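Local coordinates for prophage MuSo2, 43 kDa tail protein (Shewanella oneidensis, PDB 3CDD), which probably serves as a baseplate component of the contractile tail of a Mu-like prophage, and assembles from three copies of the chain, at residues Q17-I22 and I89-S94; F35-T40 and C63-G68; Y41-N46 and K51-P56. All coordinates share one frame; numbering follows the deposited sequence.

All three contacts lie in the N-terminal GpP-like region and share strand 34-42 or its neighbours. Contact 1 and contact 2 have centres about 7 Å apart and occupy the buried end: Thr20 N lies 2.8 Å from Glu38 O, and Ile91 O lies 2.9 Å from Met39 N (a selenomethionine), both probable hydrogen bonds. Contact 3 takes strand 34-42, used by contact 2, on to the surface, its centre about 13 Å from that of contact 1 and 19 Å from that of contact 2. Strand 88-97 ties it back, through Ile91 CD1 against Ile54 CD1 at 3.5 Å and through Ile89 against Phe43 and Phe53. Segments of contacts 1 and 3 also border a second subunit.

Contact 1 of 3, residues Q17-I22 and I89-S94; sequences QGWTKI and ITISVS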
loop_
_atom_site.group_PDB
_atom_site.type_symbol
_atom_site.label_atom_id
_atom_site.label_comp_id
_atom_site.label_asym_id
_atom_site.label_seq_id
_atom_site.Cartn_x
_atom_site.Cartn_y
_atom_site.Cartn_z
ATOM N N GLN A 17 18.926 28.362 9.311
ATOM C CA GLN A 17 19.676 28.218 8.086
ATOM C C GLN A 17 20.723 27.153 8.354
ATOM O O GLN A 17 21.096 26.914 9.505
ATOM C CB GLN A 17 20.333 29.558 7.708
ATOM C CG GLN A 17 20.932 29.600 6.304
ATOM C CD GLN A 17 22.411 29.179 6.260
ATOM O OE1 GLN A 17 23.124 29.222 7.273
ATOM N NE2 GLN A 17 22.870 28.776 5.078
ATOM N N GLY A 18 21.193 26.507 7.298
ATOM C CA GLY A 18 22.272 25.541 7.432
ATOM C C GLY A 18 21.754 24.125 7.406
ATOM O O GLY A 18 22.441 23.200 7.843
ATOM N N TRP A 19 20.537 23.964 6.889
ATOM C CA TRP A 19 19.908 22.661 6.725
ATOM C C TRP A 19 20.783 21.775 5.856
ATOM O O TRP A 19 21.503 22.273 4.977
ATOM C CB TRP A 19 18.513 22.829 6.109
ATOM C CG TRP A 19 17.584 23.665 6.978
ATOM C CD1 TRP A 19 17.363 25.017 6.886
ATOM C CD2 TRP A 19 16.792 23.206 8.089
ATOM N NE1 TRP A 19 16.466 25.424 7.860
ATOM C CE2 TRP A 19 16.098 24.330 8.606
ATOM C CE3 TRP A 19 16.598 21.954 8.696
ATOM C CZ2 TRP A 19 15.225 24.235 9.704
ATOM C CZ3 TRP A 19 15.724 21.859 9.786
ATOM C CH2 TRP A 19 15.051 22.994 10.275
ATOM N N THR A 20 20.746 20.474 6.125
ATOM C CA THR A 20 21.572 19.522 5.410
ATOM C C THR A 20 20.781 18.835 4.285
ATOM O O THR A 20 21.382 18.296 3.361
ATOM C CB THR A 20 22.202 18.446 6.355
ATOM O OG1 THR A 20 21.182 17.845 7.150
ATOM C CG2 THR A 20 23.275 19.049 7.261
ATOM N N LYS A 21 19.446 18.875 4.379
ATOM C CA LYS A 21 18.578 18.383 3.312
ATOM C C LYS A 21 17.271 19.185 3.258
ATOM O O LYS A 21 16.593 19.357 4.275
ATOM C CB LYS A 21 18.292 16.887 3.494
ATOM C CG LYS A 21 17.741 16.177 2.255
ATOM C CD LYS A 21 17.518 14.690 2.566
ATOM C CE LYS A 21 16.379 14.496 3.579
ATOM N NZ LYS A 21 16.120 13.033 3.875
ATOM N N ILE A 22 16.934 19.699 2.075
ATOM C CA ILE A 22 15.728 20.528 1.878
ATOM C C ILE A 22 14.988 19.959 0.681
ATOM O O ILE A 22 15.622 19.676 -0.342
ATOM C CB ILE A 22 16.126 22.000 1.588
ATOM C CG1 ILE A 22 16.981 22.549 2.733
ATOM C CG2 ILE A 22 14.858 22.912 1.290
ATOM C CD1 ILE A 22 17.568 23.931 2.495
ATOM N N ILE A 89 22.659 13.827 16.033
ATOM C CA ILE A 89 21.398 14.521 16.320
ATOM C C ILE A 89 20.803 14.951 14.983
ATOM O O ILE A 89 21.453 15.653 14.191
ATOM C CB ILE A 89 21.544 15.748 17.259
ATOM C CG1 ILE A 89 22.132 15.337 18.608
ATOM C CG2 ILE A 89 20.167 16.424 17.488
ATOM C CD1 ILE A 89 22.540 16.522 19.527
ATOM N N THR A 90 19.579 14.503 14.729
ATOM C CA THR A 90 18.865 14.845 13.512
ATOM C C THR A 90 17.568 15.503 13.923
ATOM O O THR A 90 16.783 14.922 14.689
ATOM C CB THR A 90 18.531 13.584 12.701
ATOM O OG1 THR A 90 19.724 12.817 12.511
ATOM C CG2 THR A 90 17.926 13.925 11.353
ATOM N N ILE A 91 17.357 16.723 13.442
ATOM C CA ILE A 91 16.061 17.388 13.593
ATOM C C ILE A 91 15.486 17.640 12.206
ATOM O O ILE A 91 16.205 17.964 11.282
ATOM C CB ILE A 91 16.156 18.722 14.356
ATOM C CG1 ILE A 91 17.075 19.709 13.621
ATOM C CG2 ILE A 91 16.655 18.507 15.794
ATOM C CD1 ILE A 91 16.500 21.104 13.539
ATOM N N SER A 92 14.200 17.406 12.036
ATOM C CA SER A 92 13.554 17.772 10.791
ATOM C C SER A 92 12.139 18.198 11.079
ATOM O O SER A 92 11.533 17.774 12.085
ATOM C CB SER A 92 13.646 16.668 9.706
ATOM O OG SER A 92 12.794 15.560 9.893
ATOM N N VAL A 93 11.651 19.109 10.239
ATOM C CA VAL A 93 10.247 19.483 10.211
ATOM C C VAL A 93 9.690 19.171 8.820
ATOM O O VAL A 93 10.431 19.130 7.810
ATOM C CB VAL A 93 10.037 20.986 10.525
ATOM C CG1 VAL A 93 10.303 21.274 12.006
ATOM C CG2 VAL A 93 10.925 21.864 9.628
ATOM N N SER A 94 8.391 18.925 8.786
ATOM C CA SER A 94 7.634 18.744 7.554
ATOM C C SER A 94 6.373 19.587 7.667
ATOM O O SER A 94 5.958 19.924 8.777
ATOM C CB SER A 94 7.251 17.276 7.400
ATOM O OG SER A 94 6.857 16.979 6.077
#
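The six-membered end of the Trp19 indole is inserted between two aliphatic side chains of strand 88-97, Ile91 and Val93, which meet it from opposite sides of the ring plane. Ile91 makes the closer approach. Its terminal methyl CD1 lies 3.9 Å from Trp19 CZ3 and 4.0 Å from Trp19 CH2, so it straddles the outermost bond of the ring and arrives at a slant. The two side chains cross at about a right angle. Val93 completes the grip more loosely, with CG2 at 4.3 Å from Trp19 CH2, also obliquely. Because Ile91 and Val93 are two residues apart on one strand, their side chains fall on the same face of it, and the indole end fits against both. Trp19 reaches this far because its CG turns away from the carbonyl carbon (chi1 -61°), which brings the end of the indole up to the strand. The backbones stay well apart, with Trp19 CA 9.0 Å from Ser92 CA. At the other end of the indole, NE1 donates a hydrogen bond to Tyr16 O; this satisfies the buried N-H and limits rotation of the ring. Just beyond the tryptophan, Thr20 and Lys21 share Glu38 as backbone partner, a classic bulge at the start of strand 21-27. Strand 34-42 pairs with both strand 21-27 and strand 88-97, so Trp19 reaches past this middle strand, touching Leu37 and Met39 on it, while Leu9 of strand 7-11 packs on Trp19, and Trp80 of strand 70-84 on Ile91 and Val93.

Contact 2 of 3, residues F35-T40 and C63-G68; sequences FDLEMT and CTVDIG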
loop_
_atom_site.group_PDB
_atom_site.type_symbol
_atom_site.label_atom_id
_atom_site.label_comp_id
_atom_site.label_asym_id
_atom_site.label_seq_id
_atom_site.Cartn_x
_atom_site.Cartn_y
_atom_site.Cartn_z
ATOM N N PHE A 35 6.776 20.973 2.253
ATOM C CA PHE A 35 8.177 21.206 2.562
ATOM C C PHE A 35 8.694 20.170 3.561
ATOM O O PHE A 35 7.942 19.668 4.383
ATOM C CB PHE A 35 8.448 22.657 3.036
ATOM C CG PHE A 35 7.809 23.023 4.356
ATOM C CD1 PHE A 35 8.500 22.825 5.561
ATOM C CD2 PHE A 35 6.551 23.610 4.397
ATOM C CE1 PHE A 35 7.949 23.167 6.775
ATOM C CE2 PHE A 35 5.976 23.968 5.638
ATOM C CZ PHE A 35 6.669 23.734 6.817
ATOM N N ASP A 36 9.984 19.849 3.468
ATOM C CA ASP A 36 10.660 18.967 4.421
ATOM C C ASP A 36 12.087 19.488 4.576
ATOM O O ASP A 36 12.823 19.614 3.586
ATOM C CB ASP A 36 10.685 17.525 3.904
ATOM C CG ASP A 36 10.454 16.467 5.008
ATOM O OD1 ASP A 36 10.958 16.593 6.155
ATOM O OD2 ASP A 36 9.750 15.480 4.702
ATOM N N LEU A 37 12.467 19.802 5.813
ATOM C CA LEU A 37 13.794 20.304 6.111
ATOM C C LEU A 37 14.412 19.474 7.197
ATOM O O LEU A 37 13.748 19.156 8.200
ATOM C CB LEU A 37 13.767 21.778 6.499
ATOM C CG LEU A 37 13.463 22.675 5.304
ATOM C CD1 LEU A 37 11.969 22.975 5.269
ATOM C CD2 LEU A 37 14.252 23.964 5.347
ATOM N N GLU A 38 15.662 19.086 6.973
ATOM C CA GLU A 38 16.383 18.256 7.905
ATOM C C GLU A 38 17.792 18.805 8.155
ATOM O O GLU A 38 18.456 19.298 7.235
ATOM C CB GLU A 38 16.441 16.834 7.373
ATOM C CG GLU A 38 17.156 15.862 8.269
ATOM C CD GLU A 38 17.214 14.487 7.642
ATOM O OE1 GLU A 38 18.012 14.287 6.692
ATOM O OE2 GLU A 38 16.437 13.619 8.081
HETATM N N MSE A 39 18.230 18.715 9.412
HETATM C CA MSE A 39 19.594 19.089 9.816
HETATM C C MSE A 39 20.176 17.930 10.614
HETATM O O MSE A 39 19.674 17.605 11.689
HETATM C CB MSE A 39 19.552 20.364 10.668
HETATM C CG MSE A 39 20.770 21.299 10.558
HETATM SE SE MSE A 39 20.487 22.833 11.751
HETATM C CE MSE A 39 19.062 23.840 10.893
ATOM N N THR A 40 21.225 17.310 10.085
ATOM C CA THR A 40 21.909 16.158 10.721
ATOM C C THR A 40 23.325 16.507 11.188
ATOM O O THR A 40 24.206 16.834 10.382
ATOM C CB THR A 40 21.945 14.937 9.766
ATOM O OG1 THR A 40 20.615 14.631 9.343
ATOM C CG2 THR A 40 22.581 13.695 10.412
ATOM N N CYS A 63 5.123 29.313 9.435
ATOM C CA CYS A 63 6.380 28.921 8.849
ATOM C C CYS A 63 6.561 29.575 7.465
ATOM O O CYS A 63 5.612 29.626 6.674
ATOM C CB CYS A 63 6.312 27.401 8.665
ATOM S SG CYS A 63 7.855 26.705 8.396
ATOM N N THR A 64 7.770 30.056 7.167
ATOM C CA THR A 64 8.125 30.467 5.791
ATOM C C THR A 64 9.491 29.944 5.371
ATOM O O THR A 64 10.414 29.836 6.191
ATOM C CB THR A 64 8.095 32.010 5.568
ATOM O OG1 THR A 64 9.155 32.640 6.305
ATOM C CG2 THR A 64 6.747 32.612 5.975
ATOM N N VAL A 65 9.623 29.605 4.093
ATOM C CA VAL A 65 10.930 29.311 3.537
ATOM C C VAL A 65 11.223 30.317 2.443
ATOM O O VAL A 65 10.401 30.512 1.541
ATOM C CB VAL A 65 11.076 27.875 3.020
ATOM C CG1 VAL A 65 12.487 27.676 2.442
ATOM C CG2 VAL A 65 10.767 26.833 4.170
ATOM N N ASP A 66 12.392 30.958 2.568
ATOM C CA ASP A 66 12.901 31.958 1.617
ATOM C C ASP A 66 14.269 31.555 1.022
ATOM O O ASP A 66 15.102 30.917 1.690
ATOM C CB ASP A 66 13.049 33.317 2.313
ATOM C CG ASP A 66 11.723 33.874 2.835
ATOM O OD1 ASP A 66 10.665 33.646 2.228
ATOM O OD2 ASP A 66 11.749 34.559 3.873
ATOM N N ILE A 67 14.478 31.923 -0.237
ATOM C CA ILE A 67 15.780 31.812 -0.886
ATOM C C ILE A 67 16.196 33.225 -1.286
ATOM O O ILE A 67 15.511 33.872 -2.075
ATOM C CB ILE A 67 15.777 30.879 -2.142
ATOM C CG1 ILE A 67 17.172 30.883 -2.805
ATOM C CG2 ILE A 67 14.677 31.289 -3.146
ATOM C CD1 ILE A 67 17.405 29.776 -3.840
ATOM N N GLY A 68 17.296 33.710 -0.719
ATOM C CA GLY A 68 17.771 35.075 -0.995
ATOM C C GLY A 68 16.766 36.148 -0.608
ATOM O O GLY A 68 16.709 37.213 -1.225
#
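A sulfur-aromatic contact and an aliphatic pair join strands 34-42 and 62-67 through the apolar interior of what is consistent with the phage beta barrel of this family. The two strands are not direct neighbours: strands 70-84 and 88-97 link them by successive antiparallel pairing, and the side chains span a backbone gap of 8.6 Å between Phe35 CA and Val65 CA. Cys63 and Phe35 form the tighter half. Cys63 SG comes to 3.6 Å from Phe35 CZ and 3.9 Å from Phe35 CE1, at the far rim of the ring. Measured to the Phe35 ring centroid, SG is 4.4 Å away and 46° off the normal, a slanting position. The thiol gets there by extending opposite its own backbone N (chi1 -164°). In the second half, Leu37 and Val65 run antiparallel past one another, and Leu37 CD1 meets Val65 CG2 at 4.2 Å. Alternation along each strand brings these four side chains inward, whereas Asp36, Glu38, Thr64 and Asp66 belong to the other faces, where Asp66 OD1 pairs with Arg71 in a salt bridge. Ile73 of strand 70-84 touches both Phe35 and Val65; from strand 7-11, Leu9 packs on Cys63 and Ile7 on Val65. The joint therefore rests on buried apolar surface and dispersion, with a modest contribution probable from the polarisable sulfur beside the aromatic electrons, and the buried cysteine behaves here as a largely apolar partner.

Contact 3 of 3, residues Y41-N46 and K51-P56; sequences YKFLGN and KAFIEP
Tyr41 and Phe53 pack obliquely where strand 34-42 runs out into a type I beta turn, Phe43 to Asn46, and the loop beyond it folds back. Tyr41 CD1 comes to 3.8 Å from Phe53 CZ. The ring centroids of the pair are 4.8 Å apart and the planes 45° to one another, with Tyr41 CE1 over one face of Phe53, displaced toward its rim. The more enclosed part centres on Phe43, which meets Lys51, Phe53 and Ile89. Phe53 CD1 lies near the plane of the Phe43 ring, at its edge, 4.4 Å from Phe43 CZ. Ile89 of strand 88-97 touches both phenylalanines and joins the pair to the sheet. Tyr41 and the end of Lys51, by contrast, are exposed. The extended aliphatic chain of Lys51 passes aslant across Phe43, while its ammonium group leads away to a salt bridge with Asp47. Further along the loop, Ala52 and Pro56 pack on Ile311 and Met312 of a second subunit, so this exposed tip also borders the trimer interface. Lys51 CB lies 3.8 Å from Phe43 CE1, and Lys51 CD lies 3.8 Å from Phe43 CD1.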
loop_
_atom_site.group_PDB
_atom_site.type_symbol
_atom_site.label_atom_id
_atom_site.label_comp_id
_atom_site.label_asym_id
_atom_site.label_seq_id
_atom_site.Cartn_x
_atom_site.Cartn_y
_atom_site.Cartn_z
ATOM N N TYR A 41 23.530 16.485 12.497
ATOM C CA TYR A 41 24.860 16.670 13.046
ATOM C C TYR A 41 25.441 15.335 13.503
ATOM O O TYR A 41 24.731 14.512 14.065
ATOM C CB TYR A 41 24.843 17.662 14.204
ATOM C CG TYR A 41 24.827 19.110 13.805
ATOM C CD1 TYR A 41 23.646 19.729 13.410
ATOM C CD2 TYR A 41 25.999 19.882 13.844
ATOM C CE1 TYR A 41 23.619 21.094 13.051
ATOM C CE2 TYR A 41 25.989 21.242 13.483
ATOM C CZ TYR A 41 24.780 21.832 13.090
ATOM O OH TYR A 41 24.736 23.163 12.727
ATOM N N LYS A 42 26.732 15.144 13.237
ATOM C CA LYS A 42 27.513 14.025 13.761
ATOM C C LYS A 42 28.541 14.516 14.807
ATOM O O LYS A 42 29.294 15.462 14.554
ATOM C CB LYS A 42 28.253 13.303 12.632
ATOM C CG LYS A 42 27.381 12.533 11.656
ATOM C CD LYS A 42 26.581 11.393 12.307
ATOM C CE LYS A 42 27.482 10.336 12.907
ATOM N NZ LYS A 42 26.707 9.321 13.716
ATOM N N PHE A 43 28.562 13.849 15.963
ATOM C CA PHE A 43 29.472 14.174 17.045
ATOM C C PHE A 43 30.455 13.033 17.261
ATOM O O PHE A 43 30.103 12.001 17.841
ATOM C CB PHE A 43 28.685 14.456 18.315
ATOM C CG PHE A 43 27.714 15.597 18.173
ATOM C CD1 PHE A 43 28.069 16.878 18.561
ATOM C CD2 PHE A 43 26.464 15.392 17.624
ATOM C CE1 PHE A 43 27.172 17.934 18.407
ATOM C CE2 PHE A 43 25.570 16.434 17.472
ATOM C CZ PHE A 43 25.923 17.701 17.870
ATOM N N LEU A 44 31.694 13.229 16.797
ATOM C CA LEU A 44 32.688 12.158 16.772
ATOM C C LEU A 44 33.242 11.796 18.146
ATOM O O LEU A 44 33.821 10.726 18.316
ATOM C CB LEU A 44 33.818 12.476 15.790
ATOM C CG LEU A 44 33.329 12.736 14.364
ATOM C CD1 LEU A 44 34.369 13.445 13.603
ATOM C CD2 LEU A 44 32.925 11.463 13.651
ATOM N N GLY A 45 33.058 12.686 19.120
ATOM C CA GLY A 45 33.353 12.367 20.518
ATOM C C GLY A 45 32.296 11.468 21.159
ATOM O O GLY A 45 32.392 11.164 22.342
ATOM N N ASN A 46 31.287 11.051 20.383
ATOM C CA ASN A 46 30.260 10.104 20.837
ATOM C C ASN A 46 29.495 10.702 22.018
ATOM O O ASN A 46 29.060 9.996 22.939
ATOM C CB ASN A 46 30.895 8.756 21.207
ATOM C CG ASN A 46 30.064 7.566 20.765
ATOM O OD1 ASN A 46 29.280 7.647 19.807
ATOM N ND2 ASN A 46 30.250 6.435 21.449
ATOM N N LYS A 51 24.971 17.488 23.935
ATOM C CA LYS A 51 25.287 18.600 23.022
ATOM C C LYS A 51 24.104 19.065 22.171
ATOM O O LYS A 51 24.288 19.492 21.020
ATOM C CB LYS A 51 26.506 18.246 22.136
ATOM C CG LYS A 51 27.833 18.204 22.917
ATOM C CD LYS A 51 29.069 18.142 22.051
ATOM C CE LYS A 51 30.285 18.588 22.873
ATOM N NZ LYS A 51 31.614 18.159 22.305
ATOM N N ALA A 52 22.897 18.980 22.746
ATOM C CA ALA A 52 21.685 19.562 22.157
ATOM C C ALA A 52 21.921 21.034 21.804
ATOM O O ALA A 52 22.515 21.770 22.587
ATOM C CB ALA A 52 20.499 19.421 23.119
ATOM N N PHE A 53 21.451 21.445 20.627
ATOM C CA PHE A 53 21.846 22.731 20.036
ATOM C C PHE A 53 20.691 23.720 19.846
ATOM O O PHE A 53 20.760 24.839 20.350
ATOM C CB PHE A 53 22.651 22.535 18.723
ATOM C CG PHE A 53 21.982 21.634 17.710
ATOM C CD1 PHE A 53 22.329 20.290 17.626
ATOM C CD2 PHE A 53 21.021 22.136 16.826
ATOM C CE1 PHE A 53 21.722 19.456 16.685
ATOM C CE2 PHE A 53 20.398 21.315 15.884
ATOM C CZ PHE A 53 20.747 19.971 15.807
ATOM N N ILE A 54 19.639 23.320 19.133
ATOM C CA ILE A 54 18.459 24.188 18.988
ATOM C C ILE A 54 17.278 23.738 19.826
ATOM O O ILE A 54 17.095 22.547 20.095
ATOM C CB ILE A 54 17.970 24.368 17.517
ATOM C CG1 ILE A 54 17.418 23.062 16.941
ATOM C CG2 ILE A 54 19.068 24.964 16.630
ATOM C CD1 ILE A 54 16.094 23.240 16.248
ATOM N N GLU A 55 16.482 24.720 20.235
ATOM C CA GLU A 55 15.209 24.478 20.887
ATOM C C GLU A 55 14.254 23.943 19.816
ATOM O O GLU A 55 14.308 24.396 18.675
ATOM C CB GLU A 55 14.698 25.790 21.498
ATOM C CG GLU A 55 13.294 25.741 22.045
ATOM C CD GLU A 55 13.113 26.657 23.226
ATOM O OE1 GLU A 55 13.698 26.355 24.296
ATOM O OE2 GLU A 55 12.387 27.672 23.085
ATOM N N PRO A 56 13.427 22.941 20.163
ATOM C CA PRO A 56 12.492 22.401 19.176
ATOM C C PRO A 56 11.720 23.448 18.350
ATOM O O PRO A 56 11.455 24.545 18.821
ATOM C CB PRO A 56 11.527 21.575 20.027
ATOM C CG PRO A 56 12.360 21.097 21.179
ATOM C CD PRO A 56 13.342 22.220 21.452
#